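Local atomic coordinates of hypothetical conserved protein (Geobacillus kaustophilus, PDB entry 2QYH), a protein that is of unknown function but belongs to the haloacid dehalogenase-like hydrolases and may act as a magnesium-dependent phosphatase. Residues Glu186-Met191 and Ile212-Phe217; Leu148-Arg151 and Pro157-Arg160; Pro47-His52 and Ala124-Ala129. All coordinates share one frame; numbering follows the deposited sequence.

Contact 1: residues Glu186-Met191 and Ile212-Phe217; sequences EGIRMM and IEMLSF
Glu213 OE1 hydrogen-bonds Ser183 OG, and the same hydroxyl is bonded to Glu186 N near the start of helix 184-195. One serine oxygen outside the two segments thus ties the side chain of one helix to the backbone of the other. Direct contact between 186-191 and 212-217 is apolar. The axes of segments 186-191 and 212-217 come within 10.3 Å, and their directions differ by 37°. Both belong to the sheet-and-helix core typical of haloacid dehalogenase-like hydrolases. Helix 212-217 is the crossover between the adjacent parallel strands 202-206 and 220-223.

Ile188 is the middle of the contact. Its chi1 of -74° sets CG2 anti to the backbone N and CG1 beside it, and the extended CG1-CD1 arm reaches across. CD1 meets Met214, a selenomethionine, with Ile188 CD1 3.7 Å from Met214 CG. Ile188 CG2 comes to the edge of the Phe217 ring, near its plane, 4.2 Å from Phe217 CE1. The far end of the Phe217 ring also reaches Arg189. Here the arginine side chain runs at about a right angle to the phenylalanine side chain, with Arg189 CG 3.8 Å from Phe217 CZ. The Arg189 chain then bends at chi3 and carries the guanidinium off, where Glu193 is a weak, long ion partner.

Met214 also touches residues of the probable family DxDx(T/V) signature. The direct contact is thus apolar, buried at Ile188 and Met214 and more open at Phe217 and Arg189. The polar tie between the helices runs through Ser183.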
loop_
_atom_site.group_PDB
_atom_site.type_symbol
_atom_site.label_atom_id
_atom_site.label_comp_id
_atom_site.label_asym_id
_atom_site.label_seq_id
_atom_site.Cartn_x
_atom_site.Cartn_y
_atom_site.Cartn_z
ATOM N N GLU D 186 18.999 8.651 13.784
ATOM C CA GLU D 186 18.705 9.669 14.786
ATOM C C GLU D 186 17.279 9.467 15.286
ATOM O O GLU D 186 17.000 9.610 16.478
ATOM C CB GLU D 186 18.856 11.060 14.165
ATOM C CG GLU D 186 18.729 12.218 15.141
ATOM C CD GLU D 186 19.712 12.136 16.299
ATOM O OE1 GLU D 186 20.790 11.510 16.140
ATOM O OE2 GLU D 186 19.408 12.715 17.365
ATOM N N GLY D 187 16.382 9.137 14.362
ATOM C CA GLY D 187 14.999 8.901 14.725
ATOM C C GLY D 187 14.921 7.677 15.616
ATOM O O GLY D 187 14.113 7.620 16.541
ATOM N N ILE D 188 15.769 6.692 15.324
ATOM C CA ILE D 188 15.838 5.462 16.098
ATOM C C ILE D 188 16.357 5.776 17.491
ATOM O O ILE D 188 15.982 5.121 18.466
ATOM C CB ILE D 188 16.776 4.424 15.415
ATOM C CG1 ILE D 188 16.075 3.841 14.187
ATOM C CG2 ILE D 188 17.132 3.300 16.369
ATOM C CD1 ILE D 188 16.907 2.888 13.398
ATOM N N ARG D 189 17.211 6.788 17.591
ATOM C CA ARG D 189 17.760 7.156 18.886
ATOM C C ARG D 189 16.700 7.662 19.868
ATOM O O ARG D 189 16.738 7.290 21.038
ATOM C CB ARG D 189 18.868 8.195 18.741
ATOM C CG ARG D 189 19.577 8.485 20.053
ATOM C CD ARG D 189 20.855 9.262 19.821
ATOM N NE ARG D 189 20.792 10.639 20.301
ATOM C CZ ARG D 189 19.861 11.520 19.950
ATOM N NH1 ARG D 189 18.894 11.174 19.116
ATOM N NH2 ARG D 189 19.910 12.759 20.417
HETATM N N MSE D 190 15.760 8.499 19.427
HETATM C CA MSE D 190 14.742 8.956 20.377
HETATM C C MSE D 190 13.601 7.996 20.537
HETATM O O MSE D 190 12.899 8.026 21.541
HETATM C CB MSE D 190 14.157 10.309 20.023
HETATM C CG MSE D 190 14.580 10.862 18.725
HETATM SE SE MSE D 190 14.919 12.713 19.049
HETATM C CE MSE D 190 14.864 12.785 20.986
HETATM N N MSE D 191 13.381 7.168 19.528
HETATM C CA MSE D 191 12.342 6.184 19.656
HETATM C C MSE D 191 12.743 5.394 20.908
HETATM O O MSE D 191 11.953 5.265 21.852
HETATM C CB MSE D 191 12.324 5.262 18.447
HETATM C CG MSE D 191 11.593 3.965 18.704
HETATM SE SE MSE D 191 9.884 3.850 17.847
HETATM C CE MSE D 191 8.792 4.656 19.206
ATOM N N ILE D 212 23.743 2.012 6.671
ATOM C CA ILE D 212 24.999 1.961 7.410
ATOM C C ILE D 212 24.996 2.654 8.758
ATOM O O ILE D 212 25.415 2.067 9.758
ATOM C CB ILE D 212 26.169 2.510 6.566
ATOM C CG1 ILE D 212 26.526 1.503 5.465
ATOM C CG2 ILE D 212 27.374 2.775 7.451
ATOM C CD1 ILE D 212 27.571 1.997 4.492
ATOM N N GLU D 213 24.531 3.897 8.803
ATOM C CA GLU D 213 24.510 4.618 10.069
ATOM C C GLU D 213 23.645 3.877 11.082
ATOM O O GLU D 213 24.041 3.681 12.231
ATOM C CB GLU D 213 23.985 6.040 9.874
ATOM C CG GLU D 213 23.919 6.834 11.163
ATOM C CD GLU D 213 23.114 8.105 11.017
ATOM O OE1 GLU D 213 22.065 8.063 10.327
ATOM O OE2 GLU D 213 23.520 9.135 11.601
HETATM N N MSE D 214 22.463 3.461 10.645
HETATM C CA MSE D 214 21.538 2.728 11.502
HETATM C C MSE D 214 22.192 1.475 12.073
HETATM O O MSE D 214 22.178 1.244 13.287
HETATM C CB MSE D 214 20.290 2.334 10.715
HETATM C CG MSE D 214 19.494 1.223 11.359
HETATM SE SE MSE D 214 17.881 0.839 10.407
HETATM C CE MSE D 214 18.531 -0.429 9.101
ATOM N N LEU D 215 22.768 0.678 11.181
ATOM C CA LEU D 215 23.429 -0.570 11.546
ATOM C C LEU D 215 24.583 -0.423 12.535
ATOM O O LEU D 215 24.747 -1.245 13.436
ATOM C CB LEU D 215 23.925 -1.268 10.280
ATOM C CG LEU D 215 23.306 -2.628 9.989
ATOM C CD1 LEU D 215 21.799 -2.511 9.981
ATOM C CD2 LEU D 215 23.808 -3.137 8.660
ATOM N N SER D 216 25.388 0.618 12.377
ATOM C CA SER D 216 26.512 0.803 13.283
ATOM C C SER D 216 26.061 1.416 14.600
ATOM O O SER D 216 26.714 1.246 15.629
ATOM C CB SER D 216 27.564 1.697 12.643
ATOM O OG SER D 216 27.021 2.979 12.419
ATOM N N PHE D 217 24.936 2.119 14.574
ATOM C CA PHE D 217 24.439 2.755 15.780
ATOM C C PHE D 217 23.770 1.835 16.787
ATOM O O PHE D 217 24.001 1.960 17.983
ATOM C CB PHE D 217 23.468 3.883 15.442
ATOM C CG PHE D 217 22.755 4.419 16.637
ATOM C CD1 PHE D 217 21.420 4.102 16.865
ATOM C CD2 PHE D 217 23.436 5.199 17.573
ATOM C CE1 PHE D 217 20.765 4.549 18.010
ATOM C CE2 PHE D 217 22.795 5.655 18.723
ATOM C CZ PHE D 217 21.452 5.327 18.942
#

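Contact 2: residues Leu148-Arg151 and Pro157-Arg160; sequences LFCR and PYVR
Leu148 ends strand 145-148, and the chain turns through a short loop into helix 156-161, which brings Tyr158 back with its CA 9.5 Å from Leu148 CA. This is a strand-loop-helix unit of the cap domain. The domain is built on a five-stranded antiparallel sheet with helices, consistent with the alpha/beta caps of Cof-type haloacid dehalogenase-like hydrolases. The helix packs back on the strand it follows.

The contact is made by three buried side chains. Leu148 CG stands anti to the backbone N (chi1 176°), and with the turn at chi2 the CD2 methyl comes over one face of the Tyr158 ring. This is a CH-pi contact. Leu148 CD2 lies 3.9 Å from the Tyr158 centroid, 23° off the normal. It is shifted toward the CG-CD2 side of the ring, with Leu148 CD2 3.6 Å from Tyr158 CD2. Cys150, two residues on, approaches the ring obliquely. Cys150 SG is 5.4 Å from the Tyr158 centroid and 64° off the normal, a sulfur-aromatic contact.

Helix 84-96 also packs here, with Leu90 and Ala94 against the tyrosine and Ala94 also against Leu148. Strand 174-179 packs on Leu148 through Thr175 and Val177. The ring is further fixed at its polar end, where Tyr158 OH hydrogen-bonds both His99 ND1 and Asn97 ND2. The buried hydroxyl is thereby satisfied. The nearest ring atom to the sulfur is Tyr158 CE2, 4.3 Å from Cys150 SG.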
loop_
_atom_site.group_PDB
_atom_site.type_symbol
_atom_site.label_atom_id
_atom_site.label_comp_id
_atom_site.label_asym_id
_atom_site.label_seq_id
_atom_site.Cartn_x
_atom_site.Cartn_y
_atom_site.Cartn_z
ATOM N N LEU D 148 13.245 18.621 -4.141
ATOM C CA LEU D 148 13.678 19.702 -5.017
ATOM C C LEU D 148 13.996 19.067 -6.351
ATOM O O LEU D 148 14.744 18.088 -6.414
ATOM C CB LEU D 148 14.933 20.380 -4.470
ATOM C CG LEU D 148 15.536 21.475 -5.358
ATOM C CD1 LEU D 148 14.558 22.631 -5.491
ATOM C CD2 LEU D 148 16.834 21.957 -4.752
ATOM N N PHE D 149 13.428 19.609 -7.418
ATOM C CA PHE D 149 13.683 19.048 -8.728
ATOM C C PHE D 149 14.637 19.892 -9.555
ATOM O O PHE D 149 14.270 20.937 -10.097
ATOM C CB PHE D 149 12.367 18.824 -9.462
ATOM C CG PHE D 149 11.450 17.876 -8.752
ATOM C CD1 PHE D 149 10.655 18.315 -7.701
ATOM C CD2 PHE D 149 11.423 16.526 -9.097
ATOM C CE1 PHE D 149 9.848 17.427 -6.999
ATOM C CE2 PHE D 149 10.621 15.632 -8.403
ATOM C CZ PHE D 149 9.831 16.082 -7.350
ATOM N N CYS D 150 15.877 19.415 -9.622
ATOM C CA CYS D 150 16.943 20.057 -10.366
ATOM C C CYS D 150 18.039 19.011 -10.499
ATOM O O CYS D 150 18.049 18.016 -9.765
ATOM C CB CYS D 150 17.483 21.274 -9.608
ATOM S SG CYS D 150 18.611 20.869 -8.256
ATOM N N ARG D 151 18.964 19.242 -11.429
ATOM C CA ARG D 151 20.066 18.317 -11.661
ATOM C C ARG D 151 21.232 18.613 -10.723
ATOM O O ARG D 151 21.306 19.689 -10.127
ATOM C CB ARG D 151 20.512 18.396 -13.124
ATOM C CG ARG D 151 19.441 17.941 -14.104
ATOM C CD ARG D 151 19.814 18.238 -15.549
ATOM N NE ARG D 151 18.775 17.807 -16.480
ATOM C CZ ARG D 151 18.516 16.535 -16.774
ATOM N NH1 ARG D 151 19.227 15.562 -16.213
ATOM N NH2 ARG D 151 17.540 16.235 -17.626
ATOM N N PRO D 157 24.221 26.068 -5.338
ATOM C CA PRO D 157 23.632 27.243 -4.682
ATOM C C PRO D 157 22.732 26.885 -3.502
ATOM O O PRO D 157 22.940 27.363 -2.389
ATOM C CB PRO D 157 22.856 27.914 -5.812
ATOM C CG PRO D 157 23.671 27.567 -7.018
ATOM C CD PRO D 157 23.976 26.109 -6.793
ATOM N N TYR D 158 21.731 26.046 -3.760
ATOM C CA TYR D 158 20.784 25.608 -2.735
ATOM C C TYR D 158 21.515 25.029 -1.532
ATOM O O TYR D 158 21.243 25.397 -0.388
ATOM C CB TYR D 158 19.843 24.553 -3.317
ATOM C CG TYR D 158 19.028 25.047 -4.484
ATOM C CD1 TYR D 158 18.092 26.064 -4.318
ATOM C CD2 TYR D 158 19.194 24.502 -5.757
ATOM C CE1 TYR D 158 17.337 26.529 -5.392
ATOM C CE2 TYR D 158 18.445 24.960 -6.841
ATOM C CZ TYR D 158 17.520 25.973 -6.648
ATOM O OH TYR D 158 16.774 26.432 -7.705
ATOM N N VAL D 159 22.439 24.115 -1.806
ATOM C CA VAL D 159 23.237 23.485 -0.767
ATOM C C VAL D 159 23.915 24.565 0.068
ATOM O O VAL D 159 23.873 24.533 1.299
ATOM C CB VAL D 159 24.338 22.575 -1.386
ATOM C CG1 VAL D 159 25.248 22.028 -0.293
ATOM C CG2 VAL D 159 23.698 21.431 -2.166
ATOM N N ARG D 160 24.525 25.524 -0.629
ATOM C CA ARG D 160 25.255 26.644 -0.035
ATOM C C ARG D 160 24.387 27.677 0.688
ATOM O O ARG D 160 24.736 28.130 1.779
ATOM C CB ARG D 160 26.048 27.362 -1.125
ATOM C CG ARG D 160 27.450 27.784 -0.734
ATOM C CD ARG D 160 28.425 26.632 -0.904
ATOM N NE ARG D 160 28.340 25.658 0.179
ATOM C CZ ARG D 160 28.820 24.420 0.107
ATOM N NH1 ARG D 160 29.414 23.997 -1.003
ATOM N NH2 ARG D 160 28.718 23.610 1.149
#

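Contact 3: residues Pro47-His52 and Ala124-Ala129; sequences PFMFEH and ASLKFA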
loop_
_atom_site.group_PDB
_atom_site.type_symbol
_atom_site.label_atom_id
_atom_site.label_comp_id
_atom_site.label_asym_id
_atom_site.label_seq_id
_atom_site.Cartn_x
_atom_site.Cartn_y
_atom_site.Cartn_z
ATOM N N PRO D 47 5.125 8.185 5.557
ATOM C CA PRO D 47 4.221 7.150 6.064
ATOM C C PRO D 47 3.319 6.535 4.981
ATOM O O PRO D 47 3.241 5.311 4.850
ATOM C CB PRO D 47 3.429 7.889 7.133
ATOM C CG PRO D 47 4.466 8.827 7.704
ATOM C CD PRO D 47 5.174 9.347 6.461
ATOM N N PHE D 48 2.659 7.382 4.195
ATOM C CA PHE D 48 1.759 6.906 3.153
ATOM C C PHE D 48 2.430 6.129 2.032
ATOM O O PHE D 48 1.751 5.579 1.167
ATOM C CB PHE D 48 0.957 8.068 2.546
ATOM C CG PHE D 48 1.792 9.081 1.810
ATOM C CD1 PHE D 48 2.241 10.234 2.449
ATOM C CD2 PHE D 48 2.132 8.882 0.473
ATOM C CE1 PHE D 48 3.017 11.178 1.763
ATOM C CE2 PHE D 48 2.910 9.820 -0.221
ATOM C CZ PHE D 48 3.351 10.968 0.426
HETATM N N MSE D 49 3.756 6.072 2.038
HETATM C CA MSE D 49 4.479 5.355 0.994
HETATM C C MSE D 49 4.783 3.907 1.348
HETATM O O MSE D 49 5.430 3.202 0.572
HETATM C CB MSE D 49 5.781 6.078 0.656
HETATM C CG MSE D 49 5.618 7.218 -0.330
HETATM SE SE MSE D 49 7.241 8.250 -0.554
HETATM C CE MSE D 49 8.407 6.897 -1.310
ATOM N N PHE D 50 4.335 3.463 2.519
ATOM C CA PHE D 50 4.570 2.079 2.921
ATOM C C PHE D 50 3.536 1.586 3.927
ATOM O O PHE D 50 3.822 0.760 4.798
ATOM C CB PHE D 50 6.005 1.895 3.462
ATOM C CG PHE D 50 6.278 2.584 4.774
ATOM C CD1 PHE D 50 6.297 1.856 5.965
ATOM C CD2 PHE D 50 6.583 3.946 4.814
ATOM C CE1 PHE D 50 6.624 2.468 7.177
ATOM C CE2 PHE D 50 6.914 4.574 6.023
ATOM C CZ PHE D 50 6.935 3.828 7.210
ATOM N N GLU D 51 2.320 2.100 3.781
ATOM C CA GLU D 51 1.222 1.718 4.652
ATOM C C GLU D 51 0.752 0.298 4.328
ATOM O O GLU D 51 0.360 -0.448 5.223
ATOM C CB GLU D 51 0.064 2.690 4.481
ATOM C CG GLU D 51 -1.036 2.518 5.495
ATOM C CD GLU D 51 -2.209 3.426 5.211
ATOM O OE1 GLU D 51 -1.986 4.627 4.933
ATOM O OE2 GLU D 51 -3.356 2.941 5.272
ATOM N N HIS D 52 0.785 -0.072 3.052
ATOM C CA HIS D 52 0.359 -1.407 2.659
ATOM C C HIS D 52 1.239 -2.459 3.348
ATOM O O HIS D 52 0.733 -3.450 3.891
ATOM C CB HIS D 52 0.428 -1.575 1.136
ATOM C CG HIS D 52 -0.057 -2.911 0.655
ATOM N ND1 HIS D 52 -1.340 -3.365 0.872
ATOM C CD2 HIS D 52 0.582 -3.903 -0.017
ATOM C CE1 HIS D 52 -1.473 -4.572 0.358
ATOM N NE2 HIS D 52 -0.323 -4.925 -0.186
ATOM N N ALA D 124 7.529 8.778 -11.169
ATOM C CA ALA D 124 6.996 7.568 -11.760
ATOM C C ALA D 124 7.919 6.432 -11.346
ATOM O O ALA D 124 7.495 5.280 -11.209
ATOM C CB ALA D 124 6.956 7.702 -13.266
ATOM N N SER D 125 9.189 6.768 -11.137
ATOM C CA SER D 125 10.162 5.765 -10.738
ATOM C C SER D 125 9.890 5.272 -9.318
ATOM O O SER D 125 10.311 4.177 -8.941
ATOM C CB SER D 125 11.586 6.322 -10.850
ATOM O OG SER D 125 11.818 7.363 -9.925
ATOM N N LEU D 126 9.192 6.088 -8.534
ATOM C CA LEU D 126 8.822 5.731 -7.166
ATOM C C LEU D 126 7.445 5.074 -7.258
ATOM O O LEU D 126 6.850 4.684 -6.246
ATOM C CB LEU D 126 8.739 6.989 -6.304
ATOM C CG LEU D 126 9.899 7.335 -5.365
ATOM C CD1 LEU D 126 11.218 6.867 -5.940
ATOM C CD2 LEU D 126 9.904 8.836 -5.124
ATOM N N LYS D 127 6.966 4.961 -8.498
ATOM C CA LYS D 127 5.670 4.382 -8.840
ATOM C C LYS D 127 4.518 5.260 -8.381
ATOM O O LYS D 127 3.462 4.768 -7.981
ATOM C CB LYS D 127 5.527 2.967 -8.267
ATOM C CG LYS D 127 6.480 1.956 -8.886
ATOM C CD LYS D 127 6.405 1.995 -10.411
ATOM C CE LYS D 127 7.351 0.992 -11.051
ATOM N NZ LYS D 127 6.985 -0.414 -10.713
ATOM N N PHE D 128 4.734 6.568 -8.454
ATOM C CA PHE D 128 3.716 7.538 -8.079
ATOM C C PHE D 128 3.322 8.466 -9.213
ATOM O O PHE D 128 4.124 8.775 -10.106
ATOM C CB PHE D 128 4.179 8.365 -6.882
ATOM C CG PHE D 128 3.875 7.737 -5.569
ATOM C CD1 PHE D 128 4.774 6.860 -4.979
ATOM C CD2 PHE D 128 2.672 8.015 -4.925
ATOM C CE1 PHE D 128 4.486 6.263 -3.759
ATOM C CE2 PHE D 128 2.371 7.423 -3.704
ATOM C CZ PHE D 128 3.280 6.544 -3.120
ATOM N N ALA D 129 2.074 8.897 -9.183
ATOM C CA ALA D 129 1.578 9.805 -10.186
ATOM C C ALA D 129 1.996 11.213 -9.765
ATOM O O ALA D 129 2.412 11.424 -8.620
ATOM C CB ALA D 129 0.052 9.687 -10.254
#
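The close part of this contact is Met49 on Phe128, with Phe48 beside it. The open side is the far end of Met49 on Leu126. Met49, a selenomethionine, lies with CG beside the backbone N (chi1 -83°) and crosses the Phe128 side chain at a slant. Met49 CG is 3.7 Å from Phe128 CZ and equally near Phe128 CE1. Beyond it the selenium is obliquely placed to the ring, with Met49 SE 5.4 Å from the Phe128 centroid and 38° off its normal. This is a Met-aromatic contact. Phe48 and Phe128 are both buried. Phe128 CE2 comes to the edge of the Phe48 ring, near its plane, at a longer 4.3 Å from Phe48 CE2.

On the open side Met49 turns at chi3, and Met49 CE lies 4.3 Å from Leu126 CG. Both residues are partly exposed. A glycerol, probably from the crystallisation liquor, lies close to Met49.

Residues 47-52 lead into helix 51-57 of the core domain, with Phe50 at the N-cap position. Residues 124-129 leave helix 117-124 of the cap through a Schellman motif, with Lys127 at positive phi. Lys127 N bonds Ala124 O at 2.8 Å, which closes the turn before Phe128 projects inward. The contact therefore joins cap to core. It also borders the dimer interface: Lys55 of the second subunit makes a cation-pi contact with Phe48. Cap and core meet here through apolar and aromatic atoms alone. Polar bonds lie elsewhere, as where Lys127 O accepts from Gln56 NE2 of the second subunit.

The three contacts occupy three places in the fold. Contact 1 joins two helices of the core domain. Contact 2 lies within the cap. Contact 3 bridges the two domains beside the second subunit. They share no helix or strand, and the centres of contacts 1 and 2 are 27 Å apart. Every touching residue of contact 2 is buried, whereas contacts 1 and 3 are partly buried. All three are apolar across the segments. Contact 2 rests on a methyl over a ring, contact 1 on an isoleucine between a selenomethionine and a phenylalanine, with an arginine stem on the ring, and contact 3 on a selenomethionine and two phenylalanines. Within the assembly, only contact 3 is touched by the second subunit.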